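Long-range contacts in salt-tolerant glutaminase (Micrococcus luteus, PDB 3AGD), which probably hydrolyses L-glutamine to L-glutamate and ammonium, as a member of the glutaminase family with a serine beta-lactamase-like fold: residues A56-I62 with A196-K202; A73-R78 with Q122-P127; G93-N97 with R166-L170; Y157-M161 with V188-A193. All blocks are in the same frame, centred on the assembly; numbering follows the deposited sequence.

Contact 1. Residues A56-I62 with A196-K202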
loop_
_atom_site.group_PDB
_atom_site.type_symbol
_atom_site.label_atom_id
_atom_site.label_comp_id
_atom_site.label_asym_id
_atom_site.label_seq_id
_atom_site.Cartn_x
_atom_site.Cartn_y
_atom_site.Cartn_z
ATOM N N ALA A 56 -15.762 1.779 -23.328
ATOM C CA ALA A 56 -15.887 1.545 -21.897
ATOM C C ALA A 56 -17.293 1.137 -21.465
ATOM O O ALA A 56 -17.528 0.884 -20.285
ATOM C CB ALA A 56 -15.455 2.793 -21.138
ATOM N N ASP A 57 -18.222 1.062 -22.414
ATOM C CA ASP A 57 -19.595 0.701 -22.086
ATOM C C ASP A 57 -20.091 -0.528 -22.850
ATOM O O ASP A 57 -21.295 -0.745 -22.987
ATOM C CB ASP A 57 -20.522 1.886 -22.363
ATOM C CG ASP A 57 -21.831 1.789 -21.607
ATOM O OD1 ASP A 57 -22.758 2.561 -21.929
ATOM O OD2 ASP A 57 -21.930 0.949 -20.687
ATOM N N VAL A 58 -19.157 -1.325 -23.353
ATOM C CA VAL A 58 -19.493 -2.539 -24.086
ATOM C C VAL A 58 -19.386 -3.708 -23.114
ATOM O O VAL A 58 -18.340 -3.911 -22.494
ATOM C CB VAL A 58 -18.522 -2.766 -25.256
ATOM C CG1 VAL A 58 -18.820 -4.088 -25.927
ATOM C CG2 VAL A 58 -18.642 -1.629 -26.255
ATOM N N GLU A 59 -20.463 -4.473 -22.982
ATOM C CA GLU A 59 -20.480 -5.600 -22.063
ATOM C C GLU A 59 -19.666 -6.793 -22.532
ATOM O O GLU A 59 -19.553 -7.062 -23.727
ATOM C CB GLU A 59 -21.917 -6.058 -21.802
ATOM C CG GLU A 59 -22.803 -5.019 -21.131
ATOM C CD GLU A 59 -24.103 -5.612 -20.614
ATOM O OE1 GLU A 59 -24.617 -6.565 -21.243
ATOM O OE2 GLU A 59 -24.621 -5.122 -19.585
ATOM N N PHE A 60 -19.098 -7.506 -21.567
ATOM C CA PHE A 60 -18.312 -8.701 -21.835
ATOM C C PHE A 60 -18.370 -9.548 -20.569
ATOM O O PHE A 60 -18.651 -9.029 -19.489
ATOM C CB PHE A 60 -16.863 -8.322 -22.182
ATOM C CG PHE A 60 -16.202 -7.435 -21.161
ATOM C CD1 PHE A 60 -15.678 -7.967 -19.990
ATOM C CD2 PHE A 60 -16.134 -6.054 -21.361
ATOM C CE1 PHE A 60 -15.094 -7.140 -19.025
ATOM C CE2 PHE A 60 -15.557 -5.219 -20.409
ATOM C CZ PHE A 60 -15.034 -5.760 -19.236
ATOM N N THR A 61 -18.122 -10.846 -20.689
ATOM C CA THR A 61 -18.158 -11.702 -19.511
ATOM C C THR A 61 -16.927 -11.426 -18.651
ATOM O O THR A 61 -15.793 -11.421 -19.138
ATOM C CB THR A 61 -18.234 -13.184 -19.905
ATOM O OG1 THR A 61 -17.153 -13.507 -20.790
ATOM C CG2 THR A 61 -19.554 -13.458 -20.611
ATOM N N ILE A 62 -17.176 -11.183 -17.371
ATOM C CA ILE A 62 -16.138 -10.857 -16.408
ATOM C C ILE A 62 -15.124 -11.971 -16.183
ATOM O O ILE A 62 -13.979 -11.711 -15.804
ATOM C CB ILE A 62 -16.788 -10.450 -15.056
ATOM C CG1 ILE A 62 -15.731 -9.948 -14.080
ATOM C CG2 ILE A 62 -17.532 -11.629 -14.462
ATOM C CD1 ILE A 62 -16.335 -9.368 -12.807
ATOM N N ALA A 196 -19.668 -15.951 -16.435
ATOM C CA ALA A 196 -20.454 -15.484 -17.569
ATOM C C ALA A 196 -21.243 -14.219 -17.252
ATOM O O ALA A 196 -22.044 -13.762 -18.074
ATOM C CB ALA A 196 -21.401 -16.588 -18.043
ATOM N N VAL A 197 -21.029 -13.661 -16.063
ATOM C CA VAL A 197 -21.720 -12.435 -15.682
ATOM C C VAL A 197 -21.222 -11.294 -16.569
ATOM O O VAL A 197 -20.021 -11.114 -16.743
ATOM C CB VAL A 197 -21.469 -12.080 -14.201
ATOM C CG1 VAL A 197 -22.048 -10.703 -13.886
ATOM C CG2 VAL A 197 -22.101 -13.124 -13.309
ATOM N N LEU A 198 -22.159 -10.527 -17.118
ATOM C CA LEU A 198 -21.849 -9.410 -18.006
ATOM C C LEU A 198 -21.558 -8.080 -17.315
ATOM O O LEU A 198 -22.339 -7.599 -16.490
ATOM C CB LEU A 198 -22.998 -9.215 -19.004
ATOM C CG LEU A 198 -23.199 -10.330 -20.037
ATOM C CD1 LEU A 198 -24.567 -10.185 -20.709
ATOM C CD2 LEU A 198 -22.067 -10.271 -21.066
ATOM N N VAL A 199 -20.424 -7.487 -17.667
ATOM C CA VAL A 199 -20.023 -6.201 -17.116
ATOM C C VAL A 199 -19.327 -5.392 -18.205
ATOM O O VAL A 199 -18.898 -5.941 -19.220
ATOM C CB VAL A 199 -19.035 -6.356 -15.929
ATOM C CG1 VAL A 199 -19.695 -7.113 -14.789
ATOM C CG2 VAL A 199 -17.764 -7.069 -16.393
ATOM N N THR A 200 -19.235 -4.084 -17.987
ATOM C CA THR A 200 -18.564 -3.191 -18.918
ATOM C C THR A 200 -17.328 -2.683 -18.187
ATOM O O THR A 200 -17.171 -2.910 -16.982
ATOM C CB THR A 200 -19.422 -1.962 -19.258
ATOM O OG1 THR A 200 -19.586 -1.164 -18.077
ATOM C CG2 THR A 200 -20.798 -2.386 -19.775
ATOM N N VAL A 201 -16.456 -1.998 -18.913
ATOM C CA VAL A 201 -15.257 -1.430 -18.319
ATOM C C VAL A 201 -15.646 -0.569 -17.115
ATOM O O VAL A 201 -14.998 -0.614 -16.064
ATOM C CB VAL A 201 -14.527 -0.538 -19.324
ATOM C CG1 VAL A 201 -13.377 0.158 -18.653
ATOM C CG2 VAL A 201 -14.034 -1.364 -20.484
ATOM N N LYS A 202 -16.707 0.216 -17.282
ATOM C CA LYS A 202 -17.190 1.099 -16.229
ATOM C C LYS A 202 -17.630 0.319 -14.999
ATOM O O LYS A 202 -17.381 0.740 -13.871
ATOM C CB LYS A 202 -18.354 1.949 -16.740
ATOM C CG LYS A 202 -17.962 2.995 -17.777
ATOM C CD LYS A 202 -19.190 3.783 -18.223
ATOM C CE LYS A 202 -18.837 4.868 -19.223
ATOM N NZ LYS A 202 -20.040 5.655 -19.644
#
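A two-stranded antiparallel ribbon of the glutaminase domain pairs strand 60-61 with strand 198-199, the short strand between helices 184-195 and 201-212. F60 and V199 form its hydrogen-bonded pair: F60 N gives its hydrogen to V199 O at 2.8 Å, and V199 N returns one to F60 O at 3.0 Å. One residue on, T61 and L198 make the non-hydrogen-bonded pair, and I62 N closes the ladder on V197 O at 2.9 Å. The F60 side chain takes the crowded position between its own backbone N and carbonyl carbon (chi1 53°), which folds the ring back over the partner strand; V199 O then lies 3.4 Å above the ring plane, over its centre. Beyond the ring's CE1 atom sits V199 CG2, which also packs on I62 CB, and the ring stacks with F278 as well. At the other end the backbone of A56 meets the start of helix 201-212: K202 N reaches A56 O at 3.2 Å, while the methyl of A56 rests on V201 CB. T200 is the N-cap of that helix; its side chain caps a backbone N in the first turn, and T200 N bonds to D203 OD2. The whole is a small antiparallel ribbon leading directly into a capped helix, beside the glutamate-binding C195.

Contact 2. Residues A73-R78 with Q122-P127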
loop_
_atom_site.group_PDB
_atom_site.type_symbol
_atom_site.label_atom_id
_atom_site.label_comp_id
_atom_site.label_asym_id
_atom_site.label_seq_id
_atom_site.Cartn_x
_atom_site.Cartn_y
_atom_site.Cartn_z
ATOM N N ALA A 73 -17.806 -12.094 -0.875
ATOM C CA ALA A 73 -19.121 -12.575 -0.452
ATOM C C ALA A 73 -19.000 -13.772 0.499
ATOM O O ALA A 73 -19.730 -13.872 1.487
ATOM C CB ALA A 73 -19.950 -12.964 -1.676
ATOM N N ALA A 74 -18.080 -14.679 0.187
ATOM C CA ALA A 74 -17.859 -15.858 1.013
ATOM C C ALA A 74 -17.387 -15.460 2.403
ATOM O O ALA A 74 -17.834 -16.022 3.405
ATOM C CB ALA A 74 -16.835 -16.771 0.357
ATOM N N LEU A 75 -16.474 -14.495 2.463
ATOM C CA LEU A 75 -15.946 -14.026 3.745
ATOM C C LEU A 75 -17.075 -13.383 4.545
ATOM O O LEU A 75 -17.227 -13.625 5.747
ATOM C CB LEU A 75 -14.803 -13.029 3.506
ATOM C CG LEU A 75 -13.538 -13.653 2.897
ATOM C CD1 LEU A 75 -12.658 -12.594 2.248
ATOM C CD2 LEU A 75 -12.779 -14.405 3.989
ATOM N N VAL A 76 -17.871 -12.562 3.871
ATOM C CA VAL A 76 -19.001 -11.906 4.517
ATOM C C VAL A 76 -20.003 -12.944 5.017
ATOM O O VAL A 76 -20.471 -12.881 6.147
ATOM C CB VAL A 76 -19.745 -10.973 3.537
ATOM C CG1 VAL A 76 -21.090 -10.554 4.132
ATOM C CG2 VAL A 76 -18.900 -9.747 3.251
ATOM N N ASP A 77 -20.314 -13.914 4.169
ATOM C CA ASP A 77 -21.291 -14.932 4.520
ATOM C C ASP A 77 -20.902 -15.973 5.545
ATOM O O ASP A 77 -21.710 -16.324 6.398
ATOM C CB ASP A 77 -21.765 -15.660 3.262
ATOM C CG ASP A 77 -22.496 -14.744 2.308
ATOM O OD1 ASP A 77 -23.200 -13.834 2.790
ATOM O OD2 ASP A 77 -22.380 -14.942 1.079
ATOM N N ARG A 78 -19.674 -16.472 5.472
ATOM C CA ARG A 78 -19.249 -17.532 6.380
ATOM C C ARG A 78 -18.214 -17.157 7.434
ATOM O O ARG A 78 -17.970 -17.929 8.357
ATOM C CB ARG A 78 -18.730 -18.711 5.550
ATOM C CG ARG A 78 -19.723 -19.202 4.502
ATOM C CD ARG A 78 -20.871 -19.979 5.135
ATOM N NE ARG A 78 -20.553 -21.393 5.293
ATOM C CZ ARG A 78 -20.419 -22.243 4.280
ATOM N NH1 ARG A 78 -20.578 -21.833 3.033
ATOM N NH2 ARG A 78 -20.119 -23.510 4.514
ATOM N N GLN A 122 -18.440 -22.706 -3.561
ATOM C CA GLN A 122 -19.042 -23.728 -2.710
ATOM C C GLN A 122 -19.369 -23.202 -1.309
ATOM O O GLN A 122 -20.217 -23.759 -0.618
ATOM C CB GLN A 122 -18.089 -24.938 -2.606
ATOM C CG GLN A 122 -18.385 -25.918 -1.453
ATOM C CD GLN A 122 -19.479 -26.927 -1.772
ATOM O OE1 GLN A 122 -19.223 -27.974 -2.370
ATOM N NE2 GLN A 122 -20.705 -26.610 -1.379
ATOM N N LEU A 123 -18.703 -22.127 -0.899
ATOM C CA LEU A 123 -18.909 -21.539 0.427
ATOM C C LEU A 123 -19.900 -20.385 0.464
ATOM O O LEU A 123 -20.386 -20.016 1.529
ATOM C CB LEU A 123 -17.581 -21.001 0.974
ATOM C CG LEU A 123 -16.440 -21.945 1.351
ATOM C CD1 LEU A 123 -15.112 -21.186 1.286
ATOM C CD2 LEU A 123 -16.683 -22.520 2.739
ATOM N N LEU A 124 -20.188 -19.825 -0.704
ATOM C CA LEU A 124 -21.042 -18.650 -0.851
ATOM C C LEU A 124 -22.145 -18.215 0.119
ATOM O O LEU A 124 -22.071 -17.112 0.650
ATOM C CB LEU A 124 -21.588 -18.602 -2.281
ATOM C CG LEU A 124 -20.510 -18.003 -3.191
ATOM C CD1 LEU A 124 -21.011 -17.874 -4.614
ATOM C CD2 LEU A 124 -20.103 -16.638 -2.631
ATOM N N VAL A 125 -23.161 -19.027 0.366
ATOM C CA VAL A 125 -24.237 -18.584 1.253
ATOM C C VAL A 125 -24.216 -19.209 2.644
ATOM O O VAL A 125 -24.371 -18.517 3.650
ATOM C CB VAL A 125 -25.612 -18.857 0.599
ATOM C CG1 VAL A 125 -26.741 -18.482 1.545
ATOM C CG2 VAL A 125 -25.722 -18.069 -0.690
ATOM N N GLY A 126 -24.027 -20.519 2.689
ATOM C CA GLY A 126 -24.003 -21.228 3.952
ATOM C C GLY A 126 -23.782 -22.705 3.690
ATOM O O GLY A 126 -23.704 -23.118 2.532
ATOM N N PRO A 127 -23.693 -23.529 4.742
ATOM C CA PRO A 127 -23.475 -24.975 4.648
ATOM C C PRO A 127 -24.505 -25.731 3.822
ATOM O O PRO A 127 -24.156 -26.649 3.078
ATOM C CB PRO A 127 -23.511 -25.429 6.109
ATOM C CG PRO A 127 -23.101 -24.207 6.869
ATOM C CD PRO A 127 -23.833 -23.115 6.149
HETATM O O HOH W 1 -20.212 -24.593 2.137
#
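R78, the last residue of helix 67-78, lays its guanidinium into the turn that follows helix 114-123, so the contact joins the ends of two helices in the helical part of the glutaminase domain. Its tight part is the sandwich around this flat group. G126 C lies 3.3 Å above the guanidinium plane, over its centre, with P127 N on the same face; L123 CD2 sits off-centre over the opposite face. The arginine chain bends at both chi2 (-74°) and chi3 (-87°), which curls it back along the turn, and the R78 and P127 side chains run antiparallel alongside one another. P127 thus meets the group with its backbone N and with CD and CG. The backbone carbonyl of L123 accepts from NH1, although the modelled separation is improbably short and its exact length is doubtful. Deeper in, the fit is purely apolar: L124 CD2 meets A73 CB at 3.8 Å, and A74 CB faces L123 CB at 4.3 Å. Helix 131-146 packs against the A73 side, where R137 forms a salt bridge with the D77 carboxylate.

The looser side begins at V125, which directs its side chain away from helix 67-78 and adds little to the packing. The outer side of P127 is likewise exposed. A water in the guanidinium plane links the two segments, accepting from R78 NH2 at 2.6 Å and donating to Q122 O at 2.9 Å.

Contact 3. Residues G93-N97 with R166-L170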
loop_
_atom_site.group_PDB
_atom_site.type_symbol
_atom_site.label_atom_id
_atom_site.label_comp_id
_atom_site.label_asym_id
_atom_site.label_seq_id
_atom_site.Cartn_x
_atom_site.Cartn_y
_atom_site.Cartn_z
ATOM N N GLY A 93 0.349 -19.940 -9.278
ATOM C CA GLY A 93 -0.118 -19.787 -10.645
ATOM C C GLY A 93 -1.252 -20.779 -10.854
ATOM O O GLY A 93 -1.572 -21.540 -9.941
ATOM N N GLU A 94 -1.843 -20.796 -12.044
ATOM C CA GLU A 94 -2.967 -21.689 -12.328
ATOM C C GLU A 94 -2.612 -23.178 -12.405
ATOM O O GLU A 94 -3.458 -24.030 -12.132
ATOM C CB GLU A 94 -3.664 -21.233 -13.616
ATOM C CG GLU A 94 -4.948 -21.982 -13.966
ATOM C CD GLU A 94 -5.932 -22.056 -12.809
ATOM O OE1 GLU A 94 -6.156 -21.027 -12.137
ATOM O OE2 GLU A 94 -6.494 -23.145 -12.580
ATOM N N ALA A 95 -1.368 -23.494 -12.761
ATOM C CA ALA A 95 -0.927 -24.889 -12.857
ATOM C C ALA A 95 -1.280 -25.626 -11.566
ATOM O O ALA A 95 -0.917 -25.180 -10.475
ATOM C CB ALA A 95 0.583 -24.949 -13.098
ATOM N N PHE A 96 -1.981 -26.752 -11.686
ATOM C CA PHE A 96 -2.391 -27.503 -10.505
ATOM C C PHE A 96 -1.480 -28.656 -10.113
ATOM O O PHE A 96 -1.137 -29.501 -10.936
ATOM C CB PHE A 96 -3.808 -28.058 -10.675
ATOM C CG PHE A 96 -4.327 -28.763 -9.446
ATOM C CD1 PHE A 96 -4.668 -28.039 -8.307
ATOM C CD2 PHE A 96 -4.435 -30.149 -9.414
ATOM C CE1 PHE A 96 -5.108 -28.687 -7.148
ATOM C CE2 PHE A 96 -4.874 -30.811 -8.262
ATOM C CZ PHE A 96 -5.210 -30.078 -7.126
ATOM N N ASN A 97 -1.107 -28.683 -8.839
ATOM C CA ASN A 97 -0.274 -29.746 -8.300
ATOM C C ASN A 97 -1.035 -30.306 -7.103
ATOM O O ASN A 97 -1.352 -29.571 -6.166
ATOM C CB ASN A 97 1.079 -29.203 -7.839
ATOM C CG ASN A 97 2.040 -30.309 -7.437
ATOM O OD1 ASN A 97 1.665 -31.240 -6.725
ATOM N ND2 ASN A 97 3.284 -30.209 -7.889
ATOM N N ARG A 166 -11.260 -29.621 -17.575
ATOM C CA ARG A 166 -10.214 -29.230 -16.637
ATOM C C ARG A 166 -10.795 -28.767 -15.305
ATOM O O ARG A 166 -10.337 -29.200 -14.245
ATOM C CB ARG A 166 -9.304 -28.137 -17.219
ATOM C CG ARG A 166 -8.222 -27.689 -16.223
ATOM C CD ARG A 166 -7.072 -26.919 -16.862
ATOM N NE ARG A 166 -6.058 -26.563 -15.868
ATOM C CZ ARG A 166 -6.207 -25.626 -14.931
ATOM N NH1 ARG A 166 -7.332 -24.924 -14.852
ATOM N NH2 ARG A 166 -5.237 -25.404 -14.049
ATOM N N ASN A 167 -11.799 -27.895 -15.339
ATOM C CA ASN A 167 -12.388 -27.429 -14.083
ATOM C C ASN A 167 -13.121 -28.552 -13.352
ATOM O O ASN A 167 -13.165 -28.573 -12.115
ATOM C CB ASN A 167 -13.330 -26.242 -14.321
ATOM C CG ASN A 167 -12.576 -24.936 -14.492
ATOM O OD1 ASN A 167 -11.568 -24.702 -13.823
ATOM N ND2 ASN A 167 -13.064 -24.077 -15.373
ATOM N N LEU A 168 -13.704 -29.475 -14.115
ATOM C CA LEU A 168 -14.396 -30.624 -13.534
ATOM C C LEU A 168 -13.333 -31.493 -12.852
ATOM O O LEU A 168 -13.574 -32.093 -11.807
ATOM C CB LEU A 168 -15.113 -31.419 -14.628
ATOM C CG LEU A 168 -16.418 -30.811 -15.158
ATOM C CD1 LEU A 168 -16.823 -31.456 -16.494
ATOM C CD2 LEU A 168 -17.499 -30.997 -14.113
ATOM N N SER A 169 -12.147 -31.546 -13.446
ATOM C CA SER A 169 -11.047 -32.312 -12.873
ATOM C C SER A 169 -10.675 -31.712 -11.522
ATOM O O SER A 169 -10.537 -32.426 -10.529
ATOM C CB SER A 169 -9.831 -32.270 -13.789
ATOM O OG SER A 169 -8.700 -32.790 -13.119
ATOM N N LEU A 170 -10.513 -30.393 -11.489
ATOM C CA LEU A 170 -10.166 -29.711 -10.249
ATOM C C LEU A 170 -11.261 -29.945 -9.210
ATOM O O LEU A 170 -10.977 -30.272 -8.057
ATOM C CB LEU A 170 -9.985 -28.213 -10.500
ATOM C CG LEU A 170 -8.879 -27.819 -11.498
ATOM C CD1 LEU A 170 -8.846 -26.302 -11.657
ATOM C CD2 LEU A 170 -7.521 -28.332 -11.006
#
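A salt bridge backed by a CH-pi contact fastens the loop between helices 80-84 and 114-123 to helix 165-176, at the edge of the glutamate-binding site. E94 and R166 meet head-on across the gap. With CG anti to the backbone N (chi1 178°) and the chain extended as far as NE, R166 reaches over from the helix and presents the end of its guanidinium. Both terminal nitrogens converge on a single carboxylate oxygen: NH1 and NH2 each lie 3.0 Å from E94 OE2. That oxygen sits almost in the guanidinium plane, whereas the carboxylate is turned 75° against it, so the grip is end-on to one atom and not the flat two-oxygen pairing of a parallel bidentate bridge. NH2 meets OE2 at its anti lone pair; NH1 arrives on the anti side too, but 32° out of the carboxylate plane. E94 O lies at the same guanidinium edge.

Next to the charged pair, the side chains of F96 and L170 overlap in antiparallel fashion. L170 CD2 stands over the ring face, 4.0 Å from the centroid, with F96 CG the nearest ring atom at 3.6 Å. L170 CD1 comes to 4.0 Å from E94 OE2, so the leucine bridges the ring and the carboxylate.

The other carboxylate oxygen, OE1, accepts from the backbone N of N114, and N114 ND2 is in turn bonded to N167 OD1; both asparagines bind L-glutamate in this protein. Donors on both oxygens, R166 on OE2 and N114 N on OE1, probably fix the rotation of the carboxylate and hold the loop beside N114.

Contact 4. Residues Y157-M161 with V188-A193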
loop_
_atom_site.group_PDB
_atom_site.type_symbol
_atom_site.label_atom_id
_atom_site.label_comp_id
_atom_site.label_asym_id
_atom_site.label_seq_id
_atom_site.Cartn_x
_atom_site.Cartn_y
_atom_site.Cartn_z
ATOM N N TYR A 157 -22.093 -19.212 -21.187
ATOM C CA TYR A 157 -22.197 -20.285 -20.202
ATOM C C TYR A 157 -22.317 -21.659 -20.865
ATOM O O TYR A 157 -21.507 -22.552 -20.607
ATOM C CB TYR A 157 -23.414 -20.050 -19.306
ATOM C CG TYR A 157 -23.791 -21.225 -18.427
ATOM C CD1 TYR A 157 -23.162 -21.434 -17.198
ATOM C CD2 TYR A 157 -24.793 -22.118 -18.818
ATOM C CE1 TYR A 157 -23.523 -22.495 -16.379
ATOM C CE2 TYR A 157 -25.162 -23.186 -18.006
ATOM C CZ TYR A 157 -24.523 -23.365 -16.786
ATOM O OH TYR A 157 -24.893 -24.402 -15.965
ATOM N N GLU A 158 -23.335 -21.830 -21.705
ATOM C CA GLU A 158 -23.549 -23.103 -22.387
ATOM C C GLU A 158 -22.298 -23.489 -23.162
ATOM O O GLU A 158 -21.829 -24.617 -23.086
ATOM C CB GLU A 158 -24.738 -23.012 -23.350
ATOM C CG GLU A 158 -26.089 -22.746 -22.699
ATOM C CD GLU A 158 -26.496 -23.817 -21.695
ATOM O OE1 GLU A 158 -25.963 -24.946 -21.769
ATOM O OE2 GLU A 158 -27.363 -23.532 -20.838
ATOM N N SER A 159 -21.758 -22.537 -23.906
ATOM C CA SER A 159 -20.560 -22.775 -24.692
ATOM C C SER A 159 -19.418 -23.328 -23.828
ATOM O O SER A 159 -18.820 -24.354 -24.155
ATOM C CB SER A 159 -20.130 -21.470 -25.363
ATOM O OG SER A 159 -18.995 -21.660 -26.183
ATOM N N GLU A 160 -19.120 -22.658 -22.720
ATOM C CA GLU A 160 -18.040 -23.105 -21.849
ATOM C C GLU A 160 -18.363 -24.390 -21.096
ATOM O O GLU A 160 -17.472 -25.197 -20.829
ATOM C CB GLU A 160 -17.657 -21.999 -20.861
ATOM C CG GLU A 160 -16.769 -22.480 -19.726
ATOM C CD GLU A 160 -16.002 -21.357 -19.058
ATOM O OE1 GLU A 160 -16.457 -20.193 -19.114
ATOM O OE2 GLU A 160 -14.943 -21.646 -18.465
ATOM N N MET A 161 -19.631 -24.595 -20.760
ATOM C CA MET A 161 -20.008 -25.806 -20.048
ATOM C C MET A 161 -19.748 -27.056 -20.885
ATOM O O MET A 161 -19.664 -28.161 -20.348
ATOM C CB MET A 161 -21.479 -25.746 -19.636
ATOM C CG MET A 161 -21.730 -24.919 -18.385
ATOM S SD MET A 161 -20.925 -25.620 -16.914
ATOM C CE MET A 161 -22.098 -26.907 -16.484
ATOM N N VAL A 188 -18.921 -26.614 -10.620
ATOM C CA VAL A 188 -18.366 -26.076 -11.853
ATOM C C VAL A 188 -19.416 -25.236 -12.579
ATOM O O VAL A 188 -19.097 -24.178 -13.122
ATOM C CB VAL A 188 -17.873 -27.204 -12.783
ATOM C CG1 VAL A 188 -17.616 -26.665 -14.182
ATOM C CG2 VAL A 188 -16.595 -27.816 -12.211
ATOM N N ALA A 189 -20.666 -25.696 -12.575
ATOM C CA ALA A 189 -21.739 -24.965 -13.244
ATOM C C ALA A 189 -21.921 -23.579 -12.628
ATOM O O ALA A 189 -22.110 -22.595 -13.343
ATOM C CB ALA A 189 -23.054 -25.758 -13.166
ATOM N N GLY A 190 -21.864 -23.504 -11.303
ATOM C CA GLY A 190 -22.016 -22.225 -10.632
ATOM C C GLY A 190 -20.850 -21.295 -10.923
ATOM O O GLY A 190 -21.030 -20.097 -11.137
ATOM N N TYR A 191 -19.645 -21.846 -10.932
ATOM C CA TYR A 191 -18.455 -21.053 -11.207
ATOM C C TYR A 191 -18.461 -20.560 -12.656
ATOM O O TYR A 191 -18.087 -19.420 -12.938
ATOM C CB TYR A 191 -17.202 -21.889 -10.940
ATOM C CG TYR A 191 -15.926 -21.261 -11.453
ATOM C CD1 TYR A 191 -15.396 -20.122 -10.855
ATOM C CD2 TYR A 191 -15.265 -21.792 -12.559
ATOM C CE1 TYR A 191 -14.239 -19.523 -11.347
ATOM C CE2 TYR A 191 -14.110 -21.203 -13.060
ATOM C CZ TYR A 191 -13.606 -20.068 -12.453
ATOM O OH TYR A 191 -12.489 -19.460 -12.974
ATOM N N VAL A 192 -18.884 -21.415 -13.580
ATOM C CA VAL A 192 -18.929 -21.014 -14.979
ATOM C C VAL A 192 -19.958 -19.904 -15.181
ATOM O O VAL A 192 -19.718 -18.953 -15.927
ATOM C CB VAL A 192 -19.266 -22.204 -15.901
ATOM C CG1 VAL A 192 -19.455 -21.717 -17.337
ATOM C CG2 VAL A 192 -18.134 -23.234 -15.853
ATOM N N ALA A 193 -21.098 -20.022 -14.510
ATOM C CA ALA A 193 -22.159 -19.025 -14.615
ATOM C C ALA A 193 -21.659 -17.704 -14.038
ATOM O O ALA A 193 -21.937 -16.629 -14.560
ATOM C CB ALA A 193 -23.382 -19.495 -13.857
HETATM O O HOH W 2 -25.362 -22.707 -13.231
HETATM O O HOH W 3 -18.381 -18.404 -18.469
#
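V192 projects from helix 184-195 into the side chains of Y157, E160 and M161 on helix 154-161, the centre of a helix-helix packing in the glutaminase domain. The axes of the two short helical segments approach to 9.8 Å, with 135° between their N-to-C directions. The three side chains receive the valine in different ways. V192 CG1 sits between E160 CG and Y157 CD1, at 3.7 Å from each, and CG2 meets the sulfur of M161. Y157 turns its ring edge to the partner helix: A189 O and the backbone N of A193 both lie near the ring plane, with CE1 at 3.4 Å from A189 O. One face of this ring is covered by M161 CG from its own helix. M161 bends at chi2 (-64°) and chi3 (-80°), a curl that brings CE to 3.6 Å from A189 CB and sets SD over V192. W154 meets the tyrosine ring edge-to-face.

E160 differs in character. Extended beyond CG, it crosses V192 with its aliphatic part and carries its carboxylate past the apolar patch toward the binding site; E160 and Y191, which lies on the partner helix, both bind L-glutamate in this protein. No direct hydrogen bond joins the two segments, but a water bridges them, donating to E160 OE1 at 2.7 Å and to V192 O at 2.9 Å.

Overall arrangement
All four contacts lie within the glutaminase domain. Contact 1 closes the longest loop, and the other three are nested inside it. Contact 2 closes before contact 4 opens, while contact 3 alternates with both. Helices 154-161, 165-176 and 184-195 follow one another and tie contacts 3 and 4 together: their centres are 16 Å apart, and V188 packs on N167 and L168. Helix 184-195 then runs into strand 198-199, where A196 of contact 1 touches Y157 of contact 4. Contacts 3 and 4 hold the glutamate-binding residues N167, E160 and Y191, and contact 1 lies beside C195. Contact 2 is farther off, its centre 20 to 25 Å from the others.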